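Local coordinates for prenyltransference for protein (Lavandula lanata, PDB 5HC8), which catalyses the head-to-middle condensation of dimethylallyl diphosphate units into lavandulyl diphosphate, as a prenyltransferase of the undecaprenyl diphosphate synthase (cis-prenyltransferase) family, at residues 42-47 and 218-223; 50-55 and 226-231; 99-104 and 129-134; 135-140 and 181-186. All coordinates share one frame; numbering follows the deposited sequence.

In the fold
The four contacts illustrate how one helix and one parallel sheet can connect a substrate site to the edge of a fold. Contacts 1 and 2, with centres 12 Å apart, join helix 34-54 to the chain that leaves strand 212-215, and the salt bridge from Lys218 NZ to Asp227 OD1 (3.1 Å) ties their C-terminal segments together. The centres of contacts 3 and 4 are 13 Å apart, and their strands 103-107 and 135-140 are neighbours in the sheet. The two pairs also meet, through Trp45 on Leu138 and through Met134 on Ala52. Contact 1 lies nearest the chemistry: the side chain of Trp45 is about 6 Å from bound 2-methylbuta-1,3-diene, and that of Phe220 about 6 Å from thiodiphosphate.

Contact 1. Residues 42-47 and 218-223; sequences VNNWKH and KLFPDF
A chi1 of -167° at Phe220, which sets CG across from the backbone nitrogen, carries its ring from a short 3-10 turn toward helix 34-54, where Trp45, whose CG stands anti to its carbonyl carbon (chi1 -63°), offers the pyrrole side of the indole. The rings meet rim to rim, neither covering the other's face. Phe220 CE2 lies at the indole edge, near its plane, 3.5 Å from Trp45 NE1 and 3.6 Å from Trp45 CD1, and the planes are inclined at 68°. One face of the same indole is covered within the helix by Val42 CG1. Next to Trp45 in the helix, the CB bond of Asn44 points toward 218-223, and Asn44 CB is 3.6 Å from Phe223 O and 4.3 Å from Phe220 CE2. The turn itself is held by Phe223 N bonding to Phe220 O at 2.9 Å. In this way an aromatic pair close to the substrate pocket is buried between a helix and a loop. Around it, Tyr84 and Phe87 of helix 74-89 pack on Trp45, while Pro221 rests on His23 and Trp26 of helix 23-30, and the backbone of Phe220 is hydrogen-bonded to that of Asp21.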
loop_
_atom_site.group_PDB
_atom_site.type_symbol
_atom_site.label_atom_id
_atom_site.label_comp_id
_atom_site.label_asym_id
_atom_site.label_seq_id
_atom_site.Cartn_x
_atom_site.Cartn_y
_atom_site.Cartn_z
ATOM N N VAL A 42 -2.410 -13.915 -20.832
ATOM C CA VAL A 42 -2.038 -12.773 -21.600
ATOM C C VAL A 42 -3.045 -12.542 -22.715
ATOM O O VAL A 42 -3.336 -11.390 -23.055
ATOM C CB VAL A 42 -0.604 -12.842 -22.139
ATOM C CG1 VAL A 42 -0.239 -11.558 -22.884
ATOM C CG2 VAL A 42 0.354 -13.006 -20.978
ATOM N N ASN A 43 -3.633 -13.631 -23.212
ATOM C CA ASN A 43 -4.719 -13.516 -24.203
ATOM C C ASN A 43 -5.953 -12.788 -23.720
ATOM O O ASN A 43 -6.690 -12.288 -24.534
ATOM C CB ASN A 43 -5.133 -14.887 -24.729
ATOM C CG ASN A 43 -4.065 -15.524 -25.624
ATOM O OD1 ASN A 43 -3.136 -14.867 -26.116
ATOM N ND2 ASN A 43 -4.185 -16.815 -25.815
ATOM N N ASN A 44 -6.171 -12.711 -22.401
ATOM C CA ASN A 44 -7.287 -11.938 -21.860
ATOM C C ASN A 44 -7.059 -10.443 -21.925
ATOM O O ASN A 44 -8.017 -9.678 -21.915
ATOM C CB ASN A 44 -7.579 -12.321 -20.398
ATOM C CG ASN A 44 -7.956 -13.767 -20.216
ATOM O OD1 ASN A 44 -7.781 -14.351 -19.148
ATOM N ND2 ASN A 44 -8.455 -14.367 -21.259
ATOM N N TRP A 45 -5.799 -10.012 -21.931
ATOM C CA TRP A 45 -5.503 -8.577 -21.784
ATOM C C TRP A 45 -6.203 -7.690 -22.803
ATOM O O TRP A 45 -6.748 -6.651 -22.465
ATOM C CB TRP A 45 -4.037 -8.320 -21.795
ATOM C CG TRP A 45 -3.216 -8.903 -20.706
ATOM C CD1 TRP A 45 -3.611 -9.740 -19.709
ATOM C CD2 TRP A 45 -1.831 -8.743 -20.551
ATOM N NE1 TRP A 45 -2.574 -10.046 -18.931
ATOM C CE2 TRP A 45 -1.452 -9.481 -19.433
ATOM C CE3 TRP A 45 -0.848 -8.076 -21.287
ATOM C CZ2 TRP A 45 -0.141 -9.589 -19.019
ATOM C CZ3 TRP A 45 0.451 -8.166 -20.860
ATOM C CH2 TRP A 45 0.788 -8.914 -19.751
ATOM N N LYS A 46 -6.250 -8.123 -24.074
ATOM C CA LYS A 46 -6.769 -7.239 -25.098
ATOM C C LYS A 46 -8.246 -6.917 -24.852
ATOM O O LYS A 46 -8.678 -5.810 -25.062
ATOM C CB LYS A 46 -6.487 -7.793 -26.532
ATOM C CG LYS A 46 -7.147 -9.113 -26.817
ATOM C CD LYS A 46 -6.908 -9.633 -28.241
ATOM C CE LYS A 46 -7.417 -11.086 -28.340
ATOM N NZ LYS A 46 -6.695 -12.061 -27.435
ATOM N N HIS A 47 -9.011 -7.893 -24.392
ATOM C CA HIS A 47 -10.466 -7.670 -24.195
ATOM C C HIS A 47 -10.689 -6.801 -22.956
ATOM O O HIS A 47 -11.597 -5.980 -22.910
ATOM C CB HIS A 47 -11.153 -8.977 -23.976
ATOM C CG HIS A 47 -10.943 -9.939 -25.086
ATOM N ND1 HIS A 47 -11.394 -9.691 -26.365
ATOM C CD2 HIS A 47 -10.282 -11.123 -25.132
ATOM C CE1 HIS A 47 -11.046 -10.694 -27.150
ATOM N NE2 HIS A 47 -10.368 -11.574 -26.426
ATOM N N LYS A 218 -11.134 -15.233 -8.445
ATOM C CA LYS A 218 -10.933 -15.691 -9.806
ATOM C C LYS A 218 -9.497 -15.722 -10.222
ATOM O O LYS A 218 -8.818 -14.757 -10.060
ATOM C CB LYS A 218 -11.674 -14.816 -10.823
ATOM C CG LYS A 218 -13.133 -15.147 -10.939
ATOM C CD LYS A 218 -13.470 -15.533 -12.375
ATOM C CE LYS A 218 -14.932 -15.829 -12.461
ATOM N NZ LYS A 218 -15.407 -15.330 -13.777
ATOM N N LEU A 219 -9.066 -16.836 -10.812
ATOM C CA LEU A 219 -7.703 -17.004 -11.254
ATOM C C LEU A 219 -7.556 -16.255 -12.579
ATOM O O LEU A 219 -8.474 -16.223 -13.414
ATOM C CB LEU A 219 -7.353 -18.506 -11.387
ATOM C CG LEU A 219 -7.547 -19.393 -10.147
ATOM C CD1 LEU A 219 -7.111 -20.803 -10.528
ATOM C CD2 LEU A 219 -6.804 -18.868 -8.915
ATOM N N PHE A 220 -6.444 -15.573 -12.772
ATOM C CA PHE A 220 -6.453 -14.609 -13.853
ATOM C C PHE A 220 -6.737 -15.230 -15.259
ATOM O O PHE A 220 -7.304 -14.542 -16.114
ATOM C CB PHE A 220 -5.219 -13.797 -13.967
ATOM C CG PHE A 220 -5.408 -12.602 -14.894
ATOM C CD1 PHE A 220 -6.104 -11.490 -14.459
ATOM C CD2 PHE A 220 -4.936 -12.616 -16.176
ATOM C CE1 PHE A 220 -6.344 -10.432 -15.299
ATOM C CE2 PHE A 220 -5.129 -11.533 -17.001
ATOM C CZ PHE A 220 -5.836 -10.445 -16.560
ATOM N N PRO A 221 -6.287 -16.476 -15.528
ATOM C CA PRO A 221 -6.697 -16.999 -16.836
ATOM C C PRO A 221 -8.232 -17.051 -17.049
ATOM O O PRO A 221 -8.682 -17.095 -18.206
ATOM C CB PRO A 221 -6.088 -18.401 -16.846
ATOM C CG PRO A 221 -4.862 -18.260 -16.075
ATOM C CD PRO A 221 -5.314 -17.357 -14.891
ATOM N N ASP A 222 -9.009 -17.084 -15.967
ATOM C CA ASP A 222 -10.497 -17.052 -16.037
ATOM C C ASP A 222 -11.088 -15.635 -16.021
ATOM O O ASP A 222 -12.305 -15.471 -16.115
ATOM C CB ASP A 222 -11.110 -17.878 -14.886
ATOM C CG ASP A 222 -10.819 -19.356 -15.005
ATOM O OD1 ASP A 222 -10.744 -19.836 -16.161
ATOM O OD2 ASP A 222 -10.598 -20.006 -13.952
ATOM N N PHE A 223 -10.228 -14.620 -15.954
ATOM C CA PHE A 223 -10.642 -13.259 -15.695
ATOM C C PHE A 223 -10.940 -12.582 -17.009
ATOM O O PHE A 223 -10.092 -12.485 -17.861
ATOM C CB PHE A 223 -9.496 -12.494 -15.013
ATOM C CG PHE A 223 -9.877 -11.153 -14.505
ATOM C CD1 PHE A 223 -9.890 -10.060 -15.359
ATOM C CD2 PHE A 223 -10.208 -10.951 -13.171
ATOM C CE1 PHE A 223 -10.214 -8.774 -14.915
ATOM C CE2 PHE A 223 -10.546 -9.668 -12.735
ATOM C CZ PHE A 223 -10.554 -8.590 -13.609
#

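Contact 2. Residues 50-55 and 226-231; sequences SRASQL and ADLLDA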
loop_
_atom_site.group_PDB
_atom_site.type_symbol
_atom_site.label_atom_id
_atom_site.label_comp_id
_atom_site.label_asym_id
_atom_site.label_seq_id
_atom_site.Cartn_x
_atom_site.Cartn_y
_atom_site.Cartn_z
ATOM N N SER A 50 -9.743 -3.199 -24.132
ATOM C CA SER A 50 -10.923 -2.739 -24.926
ATOM C C SER A 50 -12.054 -2.326 -24.074
ATOM O O SER A 50 -12.624 -1.266 -24.306
ATOM C CB SER A 50 -11.515 -3.837 -25.768
ATOM O OG SER A 50 -10.720 -4.032 -26.844
ATOM N N ARG A 51 -12.415 -3.190 -23.126
ATOM C CA ARG A 51 -13.527 -2.918 -22.230
ATOM C C ARG A 51 -13.303 -1.643 -21.405
ATOM O O ARG A 51 -14.191 -0.791 -21.316
ATOM C CB ARG A 51 -13.824 -4.136 -21.391
ATOM C CG ARG A 51 -14.959 -3.994 -20.405
ATOM C CD ARG A 51 -16.319 -3.602 -21.007
ATOM N NE ARG A 51 -16.884 -4.792 -21.660
ATOM C CZ ARG A 51 -18.176 -4.911 -21.941
ATOM N NH1 ARG A 51 -18.979 -3.941 -21.636
ATOM N NH2 ARG A 51 -18.619 -5.986 -22.534
ATOM N N ALA A 52 -12.093 -1.476 -20.839
ATOM C CA ALA A 52 -11.795 -0.316 -20.016
ATOM C C ALA A 52 -11.925 0.949 -20.878
ATOM O O ALA A 52 -12.483 1.966 -20.434
ATOM C CB ALA A 52 -10.384 -0.416 -19.447
ATOM N N SER A 53 -11.472 0.863 -22.131
ATOM C CA SER A 53 -11.609 1.992 -23.071
ATOM C C SER A 53 -13.074 2.414 -23.334
ATOM O O SER A 53 -13.450 3.590 -23.163
ATOM C CB SER A 53 -10.860 1.700 -24.376
ATOM O OG SER A 53 -11.041 2.748 -25.313
ATOM N N GLN A 54 -13.907 1.403 -23.568
ATOM C CA GLN A 54 -15.336 1.597 -23.827
ATOM C C GLN A 54 -15.956 2.209 -22.627
ATOM O O GLN A 54 -16.866 3.026 -22.736
ATOM C CB GLN A 54 -16.043 0.275 -24.048
ATOM C CG GLN A 54 -15.703 -0.488 -25.325
ATOM C CD GLN A 54 -16.352 -1.896 -25.288
ATOM O OE1 GLN A 54 -17.513 -2.065 -24.839
ATOM N NE2 GLN A 54 -15.580 -2.916 -25.694
ATOM N N LEU A 55 -15.483 1.839 -21.458
ATOM C CA LEU A 55 -16.097 2.344 -20.234
ATOM C C LEU A 55 -15.667 3.773 -19.904
ATOM O O LEU A 55 -16.139 4.359 -18.964
ATOM C CB LEU A 55 -15.770 1.427 -19.056
ATOM C CG LEU A 55 -16.452 0.075 -19.019
ATOM C CD1 LEU A 55 -15.727 -0.812 -18.058
ATOM C CD2 LEU A 55 -17.925 0.126 -18.614
ATOM N N ALA A 226 -16.362 -9.422 -17.850
ATOM C CA ALA A 226 -17.396 -9.368 -16.778
ATOM C C ALA A 226 -16.723 -9.099 -15.387
ATOM O O ALA A 226 -17.324 -8.484 -14.525
ATOM C CB ALA A 226 -18.240 -10.643 -16.709
ATOM N N ASP A 227 -15.502 -9.597 -15.190
ATOM C CA ASP A 227 -14.789 -9.431 -13.904
ATOM C C ASP A 227 -14.315 -8.010 -13.697
ATOM O O ASP A 227 -14.330 -7.534 -12.562
ATOM C CB ASP A 227 -13.659 -10.487 -13.788
ATOM C CG ASP A 227 -14.192 -11.899 -14.027
ATOM O OD1 ASP A 227 -14.949 -12.337 -13.171
ATOM O OD2 ASP A 227 -13.948 -12.543 -15.075
ATOM N N LEU A 228 -13.972 -7.329 -14.770
ATOM C CA LEU A 228 -13.738 -5.881 -14.764
ATOM C C LEU A 228 -15.004 -5.135 -14.385
ATOM O O LEU A 228 -14.993 -4.238 -13.556
ATOM C CB LEU A 228 -13.138 -5.392 -16.077
ATOM C CG LEU A 228 -12.908 -3.888 -16.116
ATOM C CD1 LEU A 228 -11.958 -3.452 -14.981
ATOM C CD2 LEU A 228 -12.402 -3.348 -17.457
ATOM N N LEU A 229 -16.118 -5.513 -15.001
ATOM C CA LEU A 229 -17.384 -4.942 -14.672
ATOM C C LEU A 229 -17.794 -5.146 -13.234
ATOM O O LEU A 229 -18.340 -4.250 -12.603
ATOM C CB LEU A 229 -18.446 -5.575 -15.598
ATOM C CG LEU A 229 -18.864 -4.888 -16.877
ATOM C CD1 LEU A 229 -18.180 -3.621 -17.376
ATOM C CD2 LEU A 229 -19.160 -5.865 -18.003
ATOM N N ASP A 230 -17.497 -6.311 -12.700
ATOM C CA ASP A 230 -17.822 -6.595 -11.334
ATOM C C ASP A 230 -17.016 -5.666 -10.379
ATOM O O ASP A 230 -17.578 -5.135 -9.371
ATOM C CB ASP A 230 -17.537 -8.034 -11.023
ATOM C CG ASP A 230 -18.590 -8.963 -11.553
ATOM O OD1 ASP A 230 -19.680 -8.507 -11.924
ATOM O OD2 ASP A 230 -18.327 -10.165 -11.575
ATOM N N ALA A 231 -15.726 -5.481 -10.696
ATOM C CA ALA A 231 -14.846 -4.598 -9.886
ATOM C C ALA A 231 -15.331 -3.183 -9.986
ATOM O O ALA A 231 -15.400 -2.489 -8.949
ATOM C CB ALA A 231 -13.407 -4.741 -10.357
#
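Helices 34-54 and 225-237 pack here at a moderate slant, the axes of the short segments 50-54 and 226-231 coming within 10.4 Å and running 43° apart, with Ala52 opposite Leu228. Two leucines of the second helix fill the space between them. Leu228, its CG anti to the backbone N (chi1 179°), sends CD2 against segment 50-55, where that methyl lies 4.1 Å from Ala52 CB and 4.0 Å from Arg51 CG, with Leu55 CD1 a little further at 4.2 Å. Leu229 takes the outer part of the interface. Its CD1 meets Leu55 CD1 at 3.8 Å and Arg51 CD at 4.1 Å, while its other methyl, CD2, sits over the centre of the Arg51 guanidinium, 4.1 Å above the plane; Gln54 OE1 occupies the opposite face, nearer the rim. The arginine chain is bent at its second and third torsions, which brings the guanidinium against Leu229 and lets NE form a salt bridge with Glu225. Deeper in, Leu228 also rests on Ile192 of strand 190-193, and Ala52 on Met134. The chemistry is divided: cohesion across the two segments comes from methyl and methylene groups, and the one charged chain contributes its aliphatic part and a flat face, while its charge is answered by a neighbouring carboxylate.

Contact 3. Residues 99-104 and 129-134; sequences QQDIQF and QANKGM
The contact closes the beta-alpha-beta crossover from strand 103-107 through helix 115-128 to strand 135-140: the entry to the first strand is tied to the loop that leads into the second. Gln103 N bonds to Met134 O at 3.0 Å, and its extended side chain delivers NE2 to Gly133 O at 2.8 Å, the acceptor lying in its amide plane. Asp101 grips the loop twice: its O takes Gly133 N (2.8 Å), and its OD2, met from above the carboxylate plane, takes Lys132 N (2.9 Å) in an almost straight bond. Asn131 ND2 reaches Ile102 O at 2.9 Å from above the carbonyl plane. A water joins Gln100 O to Met134 N. Replacing Gln103 by a leucine would probably leave Gly133 O without its side-chain donor and weaken the hold on the backbone there. Two backbone bonds and three from side chains (Asp101, Asn131, Gln103) make the join mainly polar.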
loop_
_atom_site.group_PDB
_atom_site.type_symbol
_atom_site.label_atom_id
_atom_site.label_comp_id
_atom_site.label_asym_id
_atom_site.label_seq_id
_atom_site.Cartn_x
_atom_site.Cartn_y
_atom_site.Cartn_z
ATOM N N GLN A 99 -9.757 2.152 -33.765
ATOM C CA GLN A 99 -10.468 3.375 -33.428
ATOM C C GLN A 99 -10.445 3.653 -31.929
ATOM O O GLN A 99 -10.837 4.722 -31.522
ATOM C CB GLN A 99 -11.908 3.329 -33.917
ATOM C CG GLN A 99 -12.021 3.390 -35.440
ATOM C CD GLN A 99 -12.861 2.249 -36.005
ATOM O OE1 GLN A 99 -12.363 1.127 -36.216
ATOM N NE2 GLN A 99 -14.147 2.525 -36.247
ATOM N N GLN A 100 -9.992 2.725 -31.097
ATOM C CA GLN A 100 -9.855 3.055 -29.660
ATOM C C GLN A 100 -8.689 3.973 -29.409
ATOM O O GLN A 100 -8.708 4.796 -28.468
ATOM C CB GLN A 100 -9.844 1.783 -28.820
ATOM C CG GLN A 100 -11.194 1.097 -28.962
ATOM C CD GLN A 100 -11.398 -0.045 -28.006
ATOM O OE1 GLN A 100 -10.701 -1.073 -28.084
ATOM N NE2 GLN A 100 -12.377 0.104 -27.116
ATOM N N ASP A 101 -7.714 3.914 -30.318
ATOM C CA ASP A 101 -6.708 4.936 -30.368
ATOM C C ASP A 101 -5.902 4.955 -29.063
ATOM O O ASP A 101 -5.622 6.017 -28.493
ATOM C CB ASP A 101 -7.333 6.314 -30.570
ATOM C CG ASP A 101 -6.328 7.336 -31.093
ATOM O OD1 ASP A 101 -5.329 6.965 -31.741
ATOM O OD2 ASP A 101 -6.520 8.513 -30.817
ATOM N N ILE A 102 -5.551 3.768 -28.603
ATOM C CA ILE A 102 -4.917 3.630 -27.298
ATOM C C ILE A 102 -3.505 4.141 -27.285
ATOM O O ILE A 102 -2.771 3.929 -28.215
ATOM C CB ILE A 102 -4.997 2.171 -26.872
ATOM C CG1 ILE A 102 -6.448 1.947 -26.445
ATOM C CG2 ILE A 102 -4.009 1.850 -25.746
ATOM C CD1 ILE A 102 -6.916 0.678 -27.050
ATOM N N GLN A 103 -3.147 4.834 -26.220
ATOM C CA GLN A 103 -1.796 5.236 -26.016
ATOM C C GLN A 103 -1.104 4.209 -25.129
ATOM O O GLN A 103 -1.630 3.913 -24.042
ATOM C CB GLN A 103 -1.754 6.566 -25.345
ATOM C CG GLN A 103 -2.522 7.648 -26.072
ATOM C CD GLN A 103 -2.575 8.940 -25.261
ATOM O OE1 GLN A 103 -1.569 9.627 -25.137
ATOM N NE2 GLN A 103 -3.746 9.258 -24.680
ATOM N N PHE A 104 0.059 3.690 -25.587
ATOM C CA PHE A 104 0.779 2.625 -24.915
ATOM C C PHE A 104 2.063 3.124 -24.279
ATOM O O PHE A 104 2.805 3.850 -24.889
ATOM C CB PHE A 104 1.090 1.442 -25.823
ATOM C CG PHE A 104 1.997 0.461 -25.144
ATOM C CD1 PHE A 104 1.481 -0.473 -24.275
ATOM C CD2 PHE A 104 3.375 0.552 -25.289
ATOM C CE1 PHE A 104 2.296 -1.349 -23.594
ATOM C CE2 PHE A 104 4.205 -0.300 -24.601
ATOM C CZ PHE A 104 3.665 -1.255 -23.741
ATOM N N GLN A 129 2.449 7.127 -29.961
ATOM C CA GLN A 129 2.877 8.344 -29.353
ATOM C C GLN A 129 1.878 9.484 -29.546
ATOM O O GLN A 129 1.681 10.301 -28.636
ATOM C CB GLN A 129 4.245 8.769 -29.903
ATOM C CG GLN A 129 4.683 10.100 -29.306
ATOM C CD GLN A 129 6.180 10.222 -29.136
ATOM O OE1 GLN A 129 6.945 9.808 -30.003
ATOM N NE2 GLN A 129 6.607 10.809 -28.016
ATOM N N ALA A 130 1.262 9.571 -30.722
ATOM C CA ALA A 130 0.335 10.690 -30.983
ATOM C C ALA A 130 -1.152 10.387 -30.643
ATOM O O ALA A 130 -2.020 11.240 -30.835
ATOM C CB ALA A 130 0.467 11.138 -32.439
ATOM N N ASN A 131 -1.445 9.181 -30.166
ATOM C CA ASN A 131 -2.833 8.754 -29.951
ATOM C C ASN A 131 -3.452 9.552 -28.824
ATOM O O ASN A 131 -2.763 10.061 -27.943
ATOM C CB ASN A 131 -2.896 7.250 -29.676
ATOM C CG ASN A 131 -2.535 6.434 -30.895
ATOM O OD1 ASN A 131 -2.201 7.018 -31.904
ATOM N ND2 ASN A 131 -2.593 5.102 -30.825
ATOM N N LYS A 132 -4.767 9.686 -28.850
ATOM C CA LYS A 132 -5.474 10.471 -27.852
ATOM C C LYS A 132 -6.440 9.643 -27.000
ATOM O O LYS A 132 -7.165 10.209 -26.206
ATOM C CB LYS A 132 -6.300 11.562 -28.587
ATOM C CG LYS A 132 -5.474 12.690 -29.194
ATOM C CD LYS A 132 -4.884 13.631 -28.141
ATOM C CE LYS A 132 -3.951 14.648 -28.790
ATOM N NZ LYS A 132 -3.089 15.327 -27.788
ATOM N N GLY A 133 -6.517 8.337 -27.212
ATOM C CA GLY A 133 -7.472 7.498 -26.492
ATOM C C GLY A 133 -6.948 7.103 -25.111
ATOM O O GLY A 133 -6.099 7.768 -24.545
ATOM N N MET A 134 -7.480 6.025 -24.568
ATOM C CA MET A 134 -7.166 5.665 -23.203
ATOM C C MET A 134 -5.705 5.322 -23.189
ATOM O O MET A 134 -5.205 4.669 -24.092
ATOM C CB MET A 134 -7.996 4.462 -22.753
ATOM C CG MET A 134 -7.754 3.966 -21.323
ATOM S SD MET A 134 -8.611 2.445 -20.962
ATOM C CE MET A 134 -7.537 1.225 -21.669
HETATM O O HOH W 1 -9.816 4.886 -26.082
#

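Contact 4. Residues 135-140 and 181-186; sequences HFILAV and NITKFP. With SO4 (sulfate ion), chain E.
His135 brings the CE1 corner of its imidazole to the loop 181-186, where Ile182 O lies near the ring plane, 3.7 Å from His135 CE1, and Ile182 CD1 stands 4.1 Å from that same carbon. Its NE2 is hydrogen-bonded to Ser105 OG of strand 103-107. Within the strand, Ile137 CG1 covers part of one face of the imidazole. Ile137 and Ile182 meet tip to tip, CD1 to CD1 at 3.9 Å; the chi1 of 64°, which puts CG1 between the backbone N and the carbonyl carbon, turns CD1 of Ile182 toward the strand. A sulfate, probably from the crystallisation liquor, lies between the two segments. Lys184 N bonds to its O2 at 2.8 Å in a nearly straight line, and His135 ND1 faces its O1, although the position of O1 is doubtful because it falls too near Thr183. Exchanging His135 for an alanine would probably leave Ser105 OG without its NE2 partner and open a gap beside Ile182. The contact joins the strand next to the sheet edge with the loop before strand 190-193. Ile182 also touches Ile107 of the outer strand 103-107, and Ile137 and Thr183 rest on Leu59 of strand 59-65, so the loop spans three neighbouring strands.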
loop_
_atom_site.group_PDB
_atom_site.type_symbol
_atom_site.label_atom_id
_atom_site.label_comp_id
_atom_site.label_asym_id
_atom_site.label_seq_id
_atom_site.Cartn_x
_atom_site.Cartn_y
_atom_site.Cartn_z
ATOM N N HIS A 135 -5.043 5.721 -22.123
ATOM C CA HIS A 135 -3.691 5.286 -21.841
ATOM C C HIS A 135 -3.726 3.830 -21.256
ATOM O O HIS A 135 -4.567 3.500 -20.388
ATOM C CB HIS A 135 -3.090 6.309 -20.879
ATOM C CG HIS A 135 -1.600 6.339 -20.801
ATOM N ND1 HIS A 135 -0.939 7.258 -20.017
ATOM C CD2 HIS A 135 -0.635 5.596 -21.394
ATOM C CE1 HIS A 135 0.359 7.076 -20.128
ATOM N NE2 HIS A 135 0.567 6.062 -20.943
ATOM N N PHE A 136 -2.814 2.989 -21.760
ATOM C CA PHE A 136 -2.561 1.645 -21.276
ATOM C C PHE A 136 -1.108 1.554 -20.854
ATOM O O PHE A 136 -0.201 1.755 -21.672
ATOM C CB PHE A 136 -2.811 0.631 -22.382
ATOM C CG PHE A 136 -2.348 -0.759 -22.068
ATOM C CD1 PHE A 136 -2.424 -1.300 -20.760
ATOM C CD2 PHE A 136 -1.749 -1.545 -23.059
ATOM C CE1 PHE A 136 -1.966 -2.586 -20.485
ATOM C CE2 PHE A 136 -1.299 -2.852 -22.779
ATOM C CZ PHE A 136 -1.422 -3.376 -21.497
ATOM N N ILE A 137 -0.852 1.346 -19.555
ATOM C CA ILE A 137 0.517 1.132 -19.052
ATOM C C ILE A 137 0.721 -0.360 -18.763
ATOM O O ILE A 137 -0.094 -1.001 -18.057
ATOM C CB ILE A 137 0.798 1.935 -17.795
ATOM C CG1 ILE A 137 0.856 3.411 -18.159
ATOM C CG2 ILE A 137 2.150 1.543 -17.133
ATOM C CD1 ILE A 137 0.847 4.367 -16.974
ATOM N N LEU A 138 1.778 -0.915 -19.344
ATOM C CA LEU A 138 2.250 -2.239 -18.996
ATOM C C LEU A 138 3.423 -2.001 -18.035
ATOM O O LEU A 138 4.413 -1.431 -18.406
ATOM C CB LEU A 138 2.661 -3.040 -20.219
ATOM C CG LEU A 138 3.164 -4.445 -19.906
ATOM C CD1 LEU A 138 2.124 -5.400 -19.338
ATOM C CD2 LEU A 138 3.783 -5.022 -21.150
ATOM N N ALA A 139 3.257 -2.421 -16.796
ATOM C CA ALA A 139 4.288 -2.351 -15.757
ATOM C C ALA A 139 5.054 -3.667 -15.709
ATOM O O ALA A 139 4.532 -4.707 -15.339
ATOM C CB ALA A 139 3.645 -2.015 -14.395
ATOM N N VAL A 140 6.323 -3.590 -16.084
ATOM C CA VAL A 140 7.168 -4.728 -16.288
ATOM C C VAL A 140 8.579 -4.450 -15.723
ATOM O O VAL A 140 9.170 -3.371 -15.933
ATOM C CB VAL A 140 7.076 -5.121 -17.786
ATOM C CG1 VAL A 140 7.650 -4.024 -18.656
ATOM C CG2 VAL A 140 7.631 -6.469 -18.026
ATOM N N ASN A 181 5.288 9.284 -13.455
ATOM C CA ASN A 181 5.301 10.705 -13.923
ATOM C C ASN A 181 4.808 10.878 -15.381
ATOM O O ASN A 181 4.511 11.990 -15.841
ATOM C CB ASN A 181 6.646 11.419 -13.658
ATOM C CG ASN A 181 7.768 10.850 -14.466
ATOM O OD1 ASN A 181 7.576 10.100 -15.399
ATOM N ND2 ASN A 181 8.990 11.146 -14.019
ATOM N N ILE A 182 4.708 9.797 -16.089
ATOM C CA ILE A 182 4.123 9.804 -17.405
ATOM C C ILE A 182 2.599 9.934 -17.438
ATOM O O ILE A 182 2.059 9.984 -18.514
ATOM C CB ILE A 182 4.543 8.573 -18.196
ATOM C CG1 ILE A 182 3.997 7.273 -17.532
ATOM C CG2 ILE A 182 6.074 8.531 -18.382
ATOM C CD1 ILE A 182 3.953 6.116 -18.474
ATOM N N THR A 183 1.900 9.976 -16.297
ATOM C CA THR A 183 0.468 10.144 -16.340
ATOM C C THR A 183 0.126 11.253 -15.442
ATOM O O THR A 183 0.678 11.324 -14.361
ATOM C CB THR A 183 -0.373 9.161 -15.488
ATOM O OG1 THR A 183 0.357 8.085 -14.860
ATOM C CG2 THR A 183 -1.619 8.879 -16.064
ATOM N N LYS A 184 -0.959 11.976 -15.732
ATOM C CA LYS A 184 -1.521 12.870 -14.730
ATOM C C LYS A 184 -2.466 12.143 -13.738
ATOM O O LYS A 184 -2.969 12.742 -12.799
ATOM C CB LYS A 184 -2.310 14.009 -15.402
ATOM C CG LYS A 184 -3.631 13.520 -15.976
ATOM C CD LYS A 184 -4.742 14.571 -15.923
ATOM C CE LYS A 184 -4.312 15.825 -16.625
ATOM N NZ LYS A 184 -3.772 15.418 -17.951
ATOM N N PHE A 185 -2.684 10.865 -13.925
ATOM C CA PHE A 185 -3.433 10.016 -12.954
ATOM C C PHE A 185 -2.568 8.917 -12.317
ATOM O O PHE A 185 -2.947 7.782 -12.368
ATOM C CB PHE A 185 -4.547 9.383 -13.685
ATOM C CG PHE A 185 -5.444 10.384 -14.412
ATOM C CD1 PHE A 185 -6.260 11.261 -13.678
ATOM C CD2 PHE A 185 -5.464 10.441 -15.780
ATOM C CE1 PHE A 185 -7.127 12.161 -14.330
ATOM C CE2 PHE A 185 -6.314 11.360 -16.437
ATOM C CZ PHE A 185 -7.132 12.207 -15.712
ATOM N N PRO A 186 -1.487 9.293 -11.597
ATOM C CA PRO A 186 -0.543 8.228 -11.123
ATOM C C PRO A 186 -1.142 7.306 -10.070
ATOM O O PRO A 186 -0.811 6.117 -10.014
ATOM C CB PRO A 186 0.630 9.018 -10.532
ATOM C CG PRO A 186 0.035 10.317 -10.072
ATOM C CD PRO A 186 -1.052 10.615 -11.154
HETATM S S SO4 E . -2.449 10.473 -19.174
HETATM O O1 SO4 E . -2.482 9.085 -18.534
HETATM O O2 SO4 E . -1.884 11.636 -18.377
HETATM O O3 SO4 E . -1.646 10.462 -20.452
HETATM O O4 SO4 E . -3.880 10.749 -19.518
#